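Local atomic coordinates of galactose-binding lectin (Arachis hypogaea, PDB entry 6VAW), a protein that binds D-galactose and its derivatives as a homotetrameric legume lectin whose subunits carry calcium and manganese ions. Residues A17-G22 with L47-V52; Q33-N38 with Q216-R221; V43-Y48 with T94-G99; T67-E72 with V163-D168; V138-N143 with T186-V191. One frame throughout, in Å; residues are numbered along the deposited sequence.

Contact 1: residues A17-G22 with L47-V52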
# COMPACT_ATOMS: atom_id res chain seq x y z
N ALA A 17 16.91 -4.93 -5.15
CA ALA A 17 16.35 -3.55 -5.11
C ALA A 17 17.32 -2.48 -4.61
O ALA A 17 16.99 -1.29 -4.74
CB ALA A 17 15.08 -3.51 -4.25
N ILE A 18 18.46 -2.90 -4.00
CA ILE A 18 19.47 -2.01 -3.44
C ILE A 18 20.87 -2.19 -4.09
O ILE A 18 21.45 -3.28 -4.05
CB ILE A 18 19.57 -2.15 -1.88
CG1 ILE A 18 18.22 -1.85 -1.17
CG2 ILE A 18 20.68 -1.22 -1.32
CD1 ILE A 18 17.66 -0.38 -1.33
N ASN A 19 21.42 -1.09 -4.65
CA ASN A 19 22.77 -1.02 -5.20
C ASN A 19 23.69 -0.55 -4.10
O ASN A 19 23.44 0.51 -3.52
CB ASN A 19 22.90 -0.06 -6.41
CG ASN A 19 22.22 -0.44 -7.70
OD1 ASN A 19 21.83 0.44 -8.48
ND2 ASN A 19 22.10 -1.73 -8.00
N PHE A 20 24.72 -1.32 -3.78
CA PHE A 20 25.70 -0.99 -2.75
C PHE A 20 26.97 -0.43 -3.41
O PHE A 20 27.48 -1.01 -4.37
CB PHE A 20 26.02 -2.23 -1.88
CG PHE A 20 24.82 -2.78 -1.14
CD1 PHE A 20 24.42 -2.23 0.08
CD2 PHE A 20 24.08 -3.83 -1.66
CE1 PHE A 20 23.31 -2.74 0.77
CE2 PHE A 20 22.95 -4.33 -0.99
CZ PHE A 20 22.59 -3.80 0.24
N GLN A 21 27.47 0.69 -2.90
CA GLN A 21 28.65 1.35 -3.42
C GLN A 21 29.66 1.61 -2.32
O GLN A 21 29.30 2.12 -1.26
CB GLN A 21 28.31 2.69 -4.13
CG GLN A 21 27.32 2.57 -5.30
CD GLN A 21 27.22 3.84 -6.10
OE1 GLN A 21 27.31 4.97 -5.59
NE2 GLN A 21 26.94 3.69 -7.38
N GLY A 22 30.91 1.25 -2.56
CA GLY A 22 31.96 1.48 -1.59
C GLY A 22 31.92 0.57 -0.38
O GLY A 22 31.65 -0.62 -0.50
N LEU A 47 21.83 2.89 -3.01
CA LEU A 47 20.87 3.47 -3.95
C LEU A 47 19.72 2.53 -4.21
O LEU A 47 19.94 1.30 -4.24
CB LEU A 47 21.54 3.80 -5.30
CG LEU A 47 22.76 4.72 -5.30
CD1 LEU A 47 23.64 4.44 -6.48
CD2 LEU A 47 22.35 6.18 -5.29
N TYR A 48 18.52 3.09 -4.43
CA TYR A 48 17.41 2.26 -4.88
C TYR A 48 17.80 1.89 -6.31
O TYR A 48 18.21 2.77 -7.06
CB TYR A 48 16.06 2.99 -4.74
CG TYR A 48 14.91 2.11 -5.14
CD1 TYR A 48 14.56 0.99 -4.38
CD2 TYR A 48 14.16 2.38 -6.29
CE1 TYR A 48 13.48 0.19 -4.74
CE2 TYR A 48 13.10 1.56 -6.67
CZ TYR A 48 12.77 0.47 -5.89
OH TYR A 48 11.69 -0.32 -6.24
N ALA A 49 17.82 0.60 -6.57
CA ALA A 49 18.41 0.06 -7.81
C ALA A 49 17.71 0.54 -9.07
O ALA A 49 18.34 0.52 -10.11
CB ALA A 49 18.44 -1.44 -7.75
N MET A 50 16.45 0.90 -8.97
CA MET A 50 15.72 1.27 -10.18
C MET A 50 15.79 2.77 -10.41
O MET A 50 15.57 3.54 -9.49
CB MET A 50 14.27 0.82 -10.09
CG MET A 50 13.48 1.21 -11.27
SD MET A 50 11.86 0.49 -11.26
CE MET A 50 11.09 1.19 -9.80
N PRO A 51 16.04 3.21 -11.65
CA PRO A 51 15.99 4.61 -11.97
C PRO A 51 14.55 5.10 -11.77
O PRO A 51 13.63 4.40 -12.08
CB PRO A 51 16.36 4.65 -13.46
CG PRO A 51 17.10 3.39 -13.68
CD PRO A 51 16.41 2.39 -12.79
N VAL A 52 14.41 6.33 -11.31
CA VAL A 52 13.09 6.89 -11.09
C VAL A 52 12.92 8.07 -12.06
O VAL A 52 13.78 8.94 -12.08
CB VAL A 52 12.93 7.31 -9.60
CG1 VAL A 52 11.69 8.16 -9.38
CG2 VAL A 52 12.93 6.07 -8.68
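Asn19 and Leu47 face each other as an antiparallel hydrogen-bonded pair: Asn19 N donates to Leu47 O at 2.8 Å, and Leu47 N returns a bond to Asn19 O at 2.9 Å, each donor lying in the carbonyl plane of its acceptor. Next along the ladder, Ile18 and Tyr48 form the non-hydrogen-bonded pair, and the ladder closes where Ala49 N reaches Ala17 O at 2.8 Å. This last bond is straight at the hydrogen but comes in 48° out of the plane of the Ala17 carbonyl, in keeping with the end of the strand pair.

The Asn19 side chain begins beside its neighbour, with CB 4.2 Å from CB of Leu47. Because CG sits beside the residue's own N (chi1 -69°), the amide leans along the partner chain to Ala49. There CG rests near CA and CB of Ala49, OD1 approaches CA of Ala49 at 3.5 Å, and ND2 lies 3.7 Å from Ala49 CB. The polar tip is used on a third chain segment, OD1 accepting from Lys203 NZ.

At the tip of Leu47, CD1 meets the amide of Gln21, 3.5 Å from NE2; that amide is itself held by Arg45 NE and Thr94 O. Tyr48, on the face shared with Ile18, brings CD1 to 3.4 Å from Ala17 O and stacks on Phe6.

Strand 18-22 is an edge strand of the curved front sheet within this chain, followed inward by strands 43-53 and 201-209; strand 2-8 covers Ala17 and Ile18 through Phe8, and Met50 of a second subunit packs on Ala17, Tyr48 and Ala49.

Contact 2: residues Q33-N38 with Q216-R221; sequences QLTNLN and QIHLIR
The imidazole of His218 receives Thr35 at its edge, OG1 lying in the ring plane 3.0 Å from ND1 in a hydrogen bond that either atom could donate. Over one face of the ring, offset toward the rim, sits CG of Gln216 from the same strand. The far nitrogen, NE2, is bonded to Gly84 N, so the ring is gripped at both nitrogens and its rotation fixed.

Thr35 OG1 lies between its own N and carbonyl carbon (chi1 58°), which turns it to the histidine and to two waters. Water 1, 2.8 Å from OG1, accepts from Gln216 N; water 2, 2.7 Å from OG1, donates to Thr35 O and accepts from His218 N.

Ladder contact is short: Leu34 N donates to His218 O at 2.9 Å, almost along the carbonyl axis, and Gln33 pairs with Leu219. Apolar branches flank the polar centre, Leu34 CD1 against Ile220 CG1 at 3.9 Å and Leu37 CD2 against Ile217 CG1 at 4.0 Å.

Gln216 NE2 binds Thr124 OG1, beside the calcium ligands Asp123 and Tyr125. The Thr35 hydroxyl has three partners, His218 ND1 and both waters, so that water probably replaces strand bonds where residues 34-38 leave the sheet.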
# COMPACT_ATOMS: atom_id res chain seq x y z
N GLN A 33 25.08 -0.36 7.37
CA GLN A 33 26.20 0.40 7.93
C GLN A 33 26.96 0.98 6.74
O GLN A 33 27.45 0.21 5.91
CB GLN A 33 27.10 -0.48 8.83
CG GLN A 33 28.17 0.35 9.50
CD GLN A 33 29.06 -0.44 10.41
OE1 GLN A 33 30.30 -0.37 10.30
NE2 GLN A 33 28.47 -1.14 11.38
N LEU A 34 27.02 2.31 6.61
CA LEU A 34 27.59 2.91 5.41
C LEU A 34 29.10 3.01 5.39
O LEU A 34 29.66 2.84 4.32
CB LEU A 34 27.01 4.28 5.16
CG LEU A 34 25.53 4.30 4.67
CD1 LEU A 34 24.89 5.64 4.91
CD2 LEU A 34 25.41 3.88 3.21
N THR A 35 29.74 3.32 6.51
CA THR A 35 31.21 3.45 6.49
C THR A 35 31.93 2.30 7.23
O THR A 35 31.35 1.63 8.08
CB THR A 35 31.66 4.80 7.03
OG1 THR A 35 31.17 4.98 8.36
CG2 THR A 35 31.22 5.96 6.15
N ASN A 36 33.21 2.10 6.87
CA ASN A 36 34.07 1.08 7.49
C ASN A 36 34.94 1.81 8.51
O ASN A 36 35.72 2.70 8.14
CB ASN A 36 34.89 0.36 6.42
CG ASN A 36 35.82 -0.71 6.95
OD1 ASN A 36 36.47 -0.57 8.00
ND2 ASN A 36 35.96 -1.77 6.18
N LEU A 37 34.78 1.47 9.79
CA LEU A 37 35.46 2.12 10.93
C LEU A 37 37.00 1.96 10.93
O LEU A 37 37.66 2.72 11.64
CB LEU A 37 34.91 1.54 12.25
CG LEU A 37 33.51 2.01 12.80
CD1 LEU A 37 32.90 3.20 12.03
CD2 LEU A 37 32.56 0.86 12.95
N ASN A 38 37.55 0.99 10.16
CA ASN A 38 39.01 0.75 10.14
C ASN A 38 39.73 1.31 8.89
O ASN A 38 40.97 1.19 8.79
CB ASN A 38 39.28 -0.74 10.29
CG ASN A 38 38.87 -1.23 11.65
OD1 ASN A 38 39.59 -1.07 12.64
ND2 ASN A 38 37.66 -1.76 11.75
N GLN A 216 32.67 7.44 12.60
CA GLN A 216 31.57 7.09 13.48
C GLN A 216 30.70 6.04 12.80
O GLN A 216 30.81 5.84 11.58
CB GLN A 216 30.76 8.34 13.89
CG GLN A 216 29.85 8.88 12.78
CD GLN A 216 29.30 10.25 13.07
OE1 GLN A 216 29.02 10.61 14.23
NE2 GLN A 216 29.10 11.03 12.00
N ILE A 217 29.83 5.38 13.57
CA ILE A 217 28.90 4.40 13.02
C ILE A 217 27.76 5.20 12.31
O ILE A 217 27.20 6.09 12.94
CB ILE A 217 28.35 3.49 14.15
CG1 ILE A 217 29.48 2.61 14.76
CG2 ILE A 217 27.21 2.63 13.65
CD1 ILE A 217 29.26 2.28 16.24
N HIS A 218 27.50 4.92 11.01
CA HIS A 218 26.41 5.56 10.22
C HIS A 218 25.47 4.46 9.79
O HIS A 218 25.86 3.63 8.95
CB HIS A 218 26.94 6.33 8.99
CG HIS A 218 27.94 7.41 9.23
ND1 HIS A 218 29.30 7.20 9.00
CD2 HIS A 218 27.75 8.73 9.52
CE1 HIS A 218 29.88 8.37 9.22
NE2 HIS A 218 29.00 9.32 9.53
N LEU A 219 24.28 4.39 10.39
CA LEU A 219 23.30 3.34 10.10
C LEU A 219 22.01 3.83 9.44
O LEU A 219 21.46 4.82 9.89
CB LEU A 219 22.89 2.60 11.39
CG LEU A 219 24.00 1.90 12.17
CD1 LEU A 219 23.51 1.50 13.55
CD2 LEU A 219 24.53 0.69 11.42
N ILE A 220 21.52 3.11 8.43
CA ILE A 220 20.23 3.35 7.81
C ILE A 220 19.36 2.19 8.28
O ILE A 220 19.72 1.03 8.05
CB ILE A 220 20.25 3.52 6.26
CG1 ILE A 220 21.28 4.60 5.79
CG2 ILE A 220 18.84 3.79 5.71
CD1 ILE A 220 21.02 6.10 6.24
N ARG A 221 18.29 2.50 9.02
CA ARG A 221 17.42 1.51 9.64
C ARG A 221 16.18 1.14 8.81
O ARG A 221 15.76 -0.02 8.83
CB ARG A 221 16.99 1.99 11.02
CG ARG A 221 18.16 2.12 12.00
CD ARG A 221 17.75 2.68 13.35
NE ARG A 221 16.64 1.93 13.96
CZ ARG A 221 16.78 0.90 14.79
NH1 ARG A 221 18.00 0.47 15.13
NH2 ARG A 221 15.72 0.28 15.29
O HOH W 1 33.03 6.73 9.49
O HOH W 2 29.65 3.31 9.80

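Contact 3: residues V43-Y48 with T94-G99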
# COMPACT_ATOMS: atom_id res chain seq x y z
N VAL A 43 34.02 5.77 2.44
CA VAL A 43 32.80 6.25 1.78
C VAL A 43 31.96 5.02 1.45
O VAL A 43 32.45 4.05 0.86
CB VAL A 43 33.05 7.12 0.51
CG1 VAL A 43 31.73 7.47 -0.18
CG2 VAL A 43 33.83 8.38 0.82
N GLY A 44 30.69 5.09 1.80
CA GLY A 44 29.70 4.07 1.51
C GLY A 44 28.39 4.70 1.10
O GLY A 44 27.99 5.72 1.68
N ARG A 45 27.75 4.17 0.06
CA ARG A 45 26.48 4.68 -0.45
C ARG A 45 25.56 3.52 -0.81
O ARG A 45 26.03 2.46 -1.24
CB ARG A 45 26.66 5.60 -1.66
CG ARG A 45 27.97 6.40 -1.71
CD ARG A 45 27.90 7.61 -2.62
NE ARG A 45 27.52 7.29 -4.00
CZ ARG A 45 27.50 8.19 -4.98
NH1 ARG A 45 27.88 9.44 -4.75
NH2 ARG A 45 27.11 7.84 -6.19
N VAL A 46 24.24 3.70 -0.61
CA VAL A 46 23.20 2.76 -1.00
C VAL A 46 22.24 3.51 -1.90
O VAL A 46 21.89 4.65 -1.60
CB VAL A 46 22.48 2.02 0.16
CG1 VAL A 46 23.44 1.15 0.93
CG2 VAL A 46 21.73 2.98 1.09
N LEU A 47 21.83 2.89 -3.01
CA LEU A 47 20.87 3.47 -3.95
C LEU A 47 19.72 2.53 -4.21
O LEU A 47 19.94 1.30 -4.24
CB LEU A 47 21.54 3.80 -5.30
CG LEU A 47 22.76 4.72 -5.30
CD1 LEU A 47 23.64 4.44 -6.48
CD2 LEU A 47 22.35 6.18 -5.29
N TYR A 48 18.52 3.09 -4.43
CA TYR A 48 17.41 2.26 -4.88
C TYR A 48 17.80 1.89 -6.31
O TYR A 48 18.21 2.77 -7.06
CB TYR A 48 16.06 2.99 -4.74
CG TYR A 48 14.91 2.11 -5.14
CD1 TYR A 48 14.56 0.99 -4.38
CD2 TYR A 48 14.16 2.38 -6.29
CE1 TYR A 48 13.48 0.19 -4.74
CE2 TYR A 48 13.10 1.56 -6.67
CZ TYR A 48 12.77 0.47 -5.89
OH TYR A 48 11.69 -0.32 -6.24
N THR A 94 25.31 7.62 -11.29
CA THR A 94 26.07 8.16 -10.16
C THR A 94 26.98 7.11 -9.49
O THR A 94 26.58 5.97 -9.23
CB THR A 94 25.18 8.87 -9.11
OG1 THR A 94 26.00 9.56 -8.19
CG2 THR A 94 24.21 7.93 -8.36
N GLN A 95 28.21 7.53 -9.23
CA GLN A 95 29.24 6.73 -8.57
C GLN A 95 29.95 7.58 -7.53
O GLN A 95 29.95 8.80 -7.64
CB GLN A 95 30.28 6.20 -9.61
CG GLN A 95 29.75 5.17 -10.63
CD GLN A 95 29.36 3.82 -10.05
OE1 GLN A 95 28.34 3.24 -10.42
NE2 GLN A 95 30.18 3.26 -9.17
N ILE A 96 30.59 6.93 -6.54
CA ILE A 96 31.44 7.67 -5.58
C ILE A 96 32.47 8.47 -6.41
O ILE A 96 33.06 7.90 -7.32
CB ILE A 96 32.12 6.72 -4.56
CG1 ILE A 96 31.08 6.00 -3.68
CG2 ILE A 96 33.15 7.48 -3.69
CD1 ILE A 96 31.61 4.81 -2.85
N PRO A 97 32.64 9.79 -6.18
CA PRO A 97 33.62 10.56 -6.97
C PRO A 97 35.01 9.92 -6.95
O PRO A 97 35.46 9.44 -5.91
CB PRO A 97 33.62 11.93 -6.29
CG PRO A 97 32.29 12.04 -5.65
CD PRO A 97 31.99 10.66 -5.17
N ALA A 98 35.65 9.81 -8.13
CA ALA A 98 36.97 9.18 -8.23
C ALA A 98 38.00 9.96 -7.41
O ALA A 98 38.03 11.19 -7.45
CB ALA A 98 37.41 9.06 -9.68
N GLY A 99 38.76 9.22 -6.60
CA GLY A 99 39.77 9.77 -5.69
C GLY A 99 39.15 10.52 -4.53
O GLY A 99 39.76 11.45 -4.01
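Thr94 meets Arg45 and Leu47 with its two branches. Its OG1, anti to the backbone N (chi1 -170°), accepts from Arg45 NH2 at 2.9 Å; the bond is bent, and the oxygen is tilted 20° from the guanidinium plane. The methyl CG2 goes the other way, 4.0 Å from CD2 of Leu47 and about as far from CD1.

At Gln95 the contribution comes from the backbone. The peptide joining it to Ile96 lies over one face of the guanidinium, Gln95 C 3.2 Å from Arg45 NH2 and Ile96 N 3.6 Å above the centre of the plane.

Ile96 then slides antiparallel past the arginine stem, CG1 3.7 Å from Arg45 CG, while its CD1 touches Val43 CG1 at 3.8 Å. Pro97 ends the contact, with CD 4.3 Å from Arg45 NH1.

The charged group is thus clasped from several sides: NE binds Gln21 OE1 and NH1 binds Gly107 O, so that all three nitrogens have hydrogen-bond partners although the residue is buried. Phe88 and Val108 pack nearby, on the side of strand 43-53 facing the 94-99 loop. Long loops folded over the curved front sheet, enclosing a second core apart from that between the main sheets, are a hallmark of the legume lectin fold.

Contact 4: residues T67-E72 with V163-D168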
# COMPACT_ATOMS: atom_id res chain seq x y z
N THR A 67 8.77 10.76 1.25
CA THR A 67 9.69 9.70 1.68
C THR A 67 9.95 9.85 3.15
O THR A 67 9.98 10.96 3.67
CB THR A 67 10.99 9.65 0.82
OG1 THR A 67 11.77 8.50 1.19
CG2 THR A 67 11.86 10.90 0.90
N SER A 68 10.07 8.72 3.84
CA SER A 68 10.41 8.68 5.25
C SER A 68 11.53 7.67 5.47
O SER A 68 11.60 6.64 4.78
CB SER A 68 9.19 8.35 6.10
OG SER A 68 8.14 9.28 5.90
N PHE A 69 12.44 7.98 6.37
CA PHE A 69 13.54 7.07 6.70
C PHE A 69 13.97 7.30 8.12
O PHE A 69 13.61 8.31 8.73
CB PHE A 69 14.74 7.21 5.70
CG PHE A 69 15.28 8.62 5.52
CD1 PHE A 69 16.25 9.12 6.37
CD2 PHE A 69 14.79 9.44 4.50
CE1 PHE A 69 16.77 10.40 6.18
CE2 PHE A 69 15.28 10.74 4.34
CZ PHE A 69 16.28 11.20 5.17
N SER A 70 14.69 6.31 8.68
CA SER A 70 15.25 6.40 10.00
C SER A 70 16.71 6.00 9.97
O SER A 70 17.11 5.09 9.24
CB SER A 70 14.48 5.56 11.01
OG SER A 70 14.46 4.19 10.68
N PHE A 71 17.51 6.72 10.73
CA PHE A 71 18.93 6.46 10.80
C PHE A 71 19.42 6.58 12.23
O PHE A 71 18.68 7.06 13.11
CB PHE A 71 19.73 7.41 9.86
CG PHE A 71 19.73 8.88 10.23
CD1 PHE A 71 20.57 9.36 11.24
CD2 PHE A 71 18.95 9.79 9.53
CE1 PHE A 71 20.57 10.71 11.59
CE2 PHE A 71 18.96 11.15 9.87
CZ PHE A 71 19.77 11.61 10.89
N GLU A 72 20.69 6.21 12.43
CA GLU A 72 21.37 6.32 13.70
C GLU A 72 22.84 6.59 13.47
O GLU A 72 23.47 5.95 12.63
CB GLU A 72 21.15 5.02 14.51
CG GLU A 72 21.69 5.05 15.93
CD GLU A 72 21.85 3.68 16.57
OE1 GLU A 72 20.90 2.87 16.49
OE2 GLU A 72 22.92 3.43 17.18
N VAL A 163 12.97 10.87 9.81
CA VAL A 163 12.92 11.97 8.84
C VAL A 163 11.76 11.75 7.88
O VAL A 163 11.53 10.63 7.43
CB VAL A 163 14.27 12.17 8.07
CG1 VAL A 163 14.22 13.41 7.17
CG2 VAL A 163 15.47 12.24 9.03
N THR A 164 11.06 12.82 7.55
CA THR A 164 9.99 12.82 6.57
C THR A 164 10.33 13.95 5.61
O THR A 164 10.69 15.04 6.04
CB THR A 164 8.62 12.96 7.25
OG1 THR A 164 8.31 11.73 7.89
CG2 THR A 164 7.51 13.24 6.25
N VAL A 165 10.24 13.67 4.33
CA VAL A 165 10.54 14.62 3.29
C VAL A 165 9.37 14.67 2.29
O VAL A 165 8.89 13.66 1.80
CB VAL A 165 11.89 14.32 2.58
CG1 VAL A 165 12.19 15.37 1.54
CG2 VAL A 165 13.06 14.20 3.57
N ILE A 166 8.97 15.90 1.95
CA ILE A 166 7.89 16.13 0.97
C ILE A 166 8.44 17.01 -0.13
O ILE A 166 8.91 18.12 0.17
CB ILE A 166 6.60 16.77 1.57
CG1 ILE A 166 5.95 15.92 2.66
CG2 ILE A 166 5.58 17.11 0.45
CD1 ILE A 166 4.86 16.69 3.44
N TYR A 167 8.35 16.54 -1.39
CA TYR A 167 8.69 17.41 -2.51
C TYR A 167 7.40 17.72 -3.26
O TYR A 167 6.73 16.80 -3.75
CB TYR A 167 9.77 16.83 -3.43
CG TYR A 167 10.14 17.78 -4.55
CD1 TYR A 167 10.87 18.95 -4.29
CD2 TYR A 167 9.67 17.59 -5.84
CE1 TYR A 167 11.16 19.86 -5.30
CE2 TYR A 167 9.95 18.49 -6.86
CZ TYR A 167 10.71 19.63 -6.59
OH TYR A 167 11.04 20.51 -7.59
N ASP A 168 6.99 18.99 -3.25
CA ASP A 168 5.79 19.44 -3.95
C ASP A 168 6.20 19.99 -5.33
O ASP A 168 6.78 21.08 -5.40
CB ASP A 168 5.05 20.51 -3.14
CG ASP A 168 3.85 21.05 -3.91
OD1 ASP A 168 2.90 20.27 -4.16
OD2 ASP A 168 3.89 22.20 -4.31
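Four backbone hydrogen bonds join Thr67 with Val165 and Phe69 with Val163, two to each antiparallel hydrogen-bonded pair, at 2.8 to 3.0 Å between N and O. The short strand axes run at 160° to each other, 4.7 Å apart at closest. Between the two pairs, Ser68 and Thr164 form the non-hydrogen-bonded pair, and Ser68 CA makes a CA-H...O contact of 3.1 Å with Val163 O.

On the Ser68 and Thr164 face, OG and OG1 of these two residues share a hydrogen bond of 3.2 Å. Ser70 and Ile166 turn to this face as well, and Thr164 and Ile166 pack there on their counterparts in a third subunit.

Mostly aromatic and aliphatic groups fill the opposite face. Phe69, its ring carried between the backbone N and carbonyl carbon (chi1 53°), lays one face against Val163: CB of the valine stands 3.8 Å from the ring centroid, 23° off the normal, a CH-pi contact. The valine's CG2 also meets Phe71 CE2 at 3.8 Å, and Thr67 CG2 lies alongside Val165 CB at the same distance. Phe206 and Phe87 of the front sheet close on Phe69.

One side, largely apolar, packs between the sheets, Thr67 OG1 being satisfied by Ser224 O and Trp223 NE1; the mutual bond of Ser68 and Thr164 probably eases packing of the mixed face on a subunit.

Contact 5: residues V138-N143 with T186-V191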
# COMPACT_ATOMS: atom_id res chain seq x y z
N VAL A 138 21.32 20.37 9.75
CA VAL A 138 20.62 19.75 8.63
C VAL A 138 20.73 20.77 7.52
O VAL A 138 20.51 21.96 7.75
CB VAL A 138 19.16 19.32 8.93
CG1 VAL A 138 18.53 18.64 7.71
CG2 VAL A 138 19.09 18.40 10.14
N GLY A 139 21.11 20.33 6.34
CA GLY A 139 21.28 21.24 5.22
C GLY A 139 20.61 20.76 3.95
O GLY A 139 20.38 19.57 3.79
N ILE A 140 20.26 21.70 3.09
CA ILE A 140 19.69 21.38 1.78
C ILE A 140 20.79 21.76 0.80
O ILE A 140 21.27 22.89 0.82
CB ILE A 140 18.31 22.00 1.49
CG1 ILE A 140 17.22 21.32 2.40
CG2 ILE A 140 17.97 21.88 0.00
CD1 ILE A 140 15.79 21.89 2.29
N ASP A 141 21.21 20.79 -0.00
CA ASP A 141 22.35 20.88 -0.93
C ASP A 141 21.94 20.78 -2.36
O ASP A 141 21.25 19.85 -2.73
CB ASP A 141 23.33 19.75 -0.66
CG ASP A 141 24.01 19.81 0.68
OD1 ASP A 141 23.87 20.84 1.37
OD2 ASP A 141 24.76 18.87 1.01
N VAL A 142 22.50 21.64 -3.16
CA VAL A 142 22.23 21.68 -4.59
C VAL A 142 23.58 21.76 -5.31
O VAL A 142 24.17 22.84 -5.43
CB VAL A 142 21.25 22.82 -5.02
CG1 VAL A 142 20.97 22.77 -6.52
CG2 VAL A 142 19.93 22.75 -4.24
N ASN A 143 24.07 20.58 -5.76
CA ASN A 143 25.32 20.41 -6.50
C ASN A 143 26.56 20.84 -5.68
O ASN A 143 27.64 21.03 -6.25
CB ASN A 143 25.28 21.16 -7.85
CG ASN A 143 24.25 20.61 -8.81
OD1 ASN A 143 23.97 19.42 -8.86
ND2 ASN A 143 23.66 21.49 -9.60
N THR A 186 12.71 19.37 14.20
CA THR A 186 13.54 20.32 13.45
C THR A 186 13.01 20.33 12.01
O THR A 186 12.79 19.25 11.45
CB THR A 186 15.03 19.94 13.53
OG1 THR A 186 15.40 19.77 14.90
CG2 THR A 186 15.94 20.96 12.85
N THR A 187 12.81 21.50 11.40
CA THR A 187 12.36 21.54 10.01
C THR A 187 13.22 22.45 9.17
O THR A 187 13.81 23.41 9.68
CB THR A 187 10.87 21.99 9.88
OG1 THR A 187 10.73 23.36 10.25
CG2 THR A 187 9.88 21.11 10.66
N ILE A 188 13.22 22.21 7.87
CA ILE A 188 13.94 23.05 6.90
C ILE A 188 13.24 22.84 5.57
O ILE A 188 12.82 21.74 5.27
CB ILE A 188 15.47 22.76 6.84
CG1 ILE A 188 16.21 23.85 6.03
CG2 ILE A 188 15.81 21.30 6.35
CD1 ILE A 188 17.72 23.74 6.02
N ALA A 189 13.08 23.92 4.80
CA ALA A 189 12.43 23.86 3.49
C ALA A 189 13.12 24.81 2.53
O ALA A 189 13.63 25.86 2.93
CB ALA A 189 10.94 24.18 3.60
N GLN A 190 13.17 24.42 1.28
CA GLN A 190 13.85 25.23 0.26
C GLN A 190 13.23 24.97 -1.09
O GLN A 190 13.00 23.81 -1.43
CB GLN A 190 15.37 24.89 0.23
CG GLN A 190 16.19 25.52 -0.93
CD GLN A 190 16.22 27.03 -0.79
OE1 GLN A 190 16.57 27.54 0.26
NE2 GLN A 190 15.87 27.76 -1.83
N VAL A 191 13.05 26.02 -1.90
CA VAL A 191 12.58 25.84 -3.28
C VAL A 191 13.79 25.34 -4.10
O VAL A 191 14.82 26.02 -4.13
CB VAL A 191 11.95 27.12 -3.86
CG1 VAL A 191 11.77 27.02 -5.38
CG2 VAL A 191 10.63 27.45 -3.16
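Strands 138-141 and 186-191 run almost in the same direction, 13° apart, with the axes of these short segments 7.8 Å apart at closest, so Val138 and Ile140 approach Ile188 and Gln190 through side chains and not as ladder partners. The nearest CA atoms, those of Ile140 and Gln190, are 7.2 Å apart. The chain turns a corner at Val142 and Asn143 and leaves the contact.

Ile140 carries much of the contact: its CD1 comes to 3.7 Å from Gln190 CB and passes Ile188 CG2 at 4.1 Å. This is sheet-against-sheet packing in the legume lectin sandwich, strand 137-141 belonging to the curved front sheet and strand 185-191 to the back sheet.

Ile188 wedges between Val138 and Ile140. Its CG1 is anti to the backbone N (chi1 -168°), and with chi2 extended CD1 lies 3.7 Å from Val138 O, while CG2 faces Val138 CG1 at 4.0 Å. Gln190 offers its aliphatic CB; the chain then bends at chi2 and NE2 bonds Val191 O at 3.1 Å. Val176 and Val151 also touch Ile188, and on the other side of the front strand Gly139 lies close to the manganese ligand Glu121, with which it shares a backbone hydrogen bond.

In the fold
Contacts 1, 2, 4 and 5 are buried, whereas contact 3, made with a surface loop, is partly so. Contacts 1 and 3 share strand 43-53 of the front sheet: the first uses its backbone edge, the second its side chains, and Gln21 ties them together through Arg45 and Thr94. Contacts 2 and 4 reach neighbouring back-sheet strands, 217-229 and 64-74, yet differ, one relying on water and imidazole where a loop departs, the other on a regular ladder. Contact 5 is apolar, joining the two sheets face to face. Contacts 4 and 5 both touch the third subunit, and contact 1 the second.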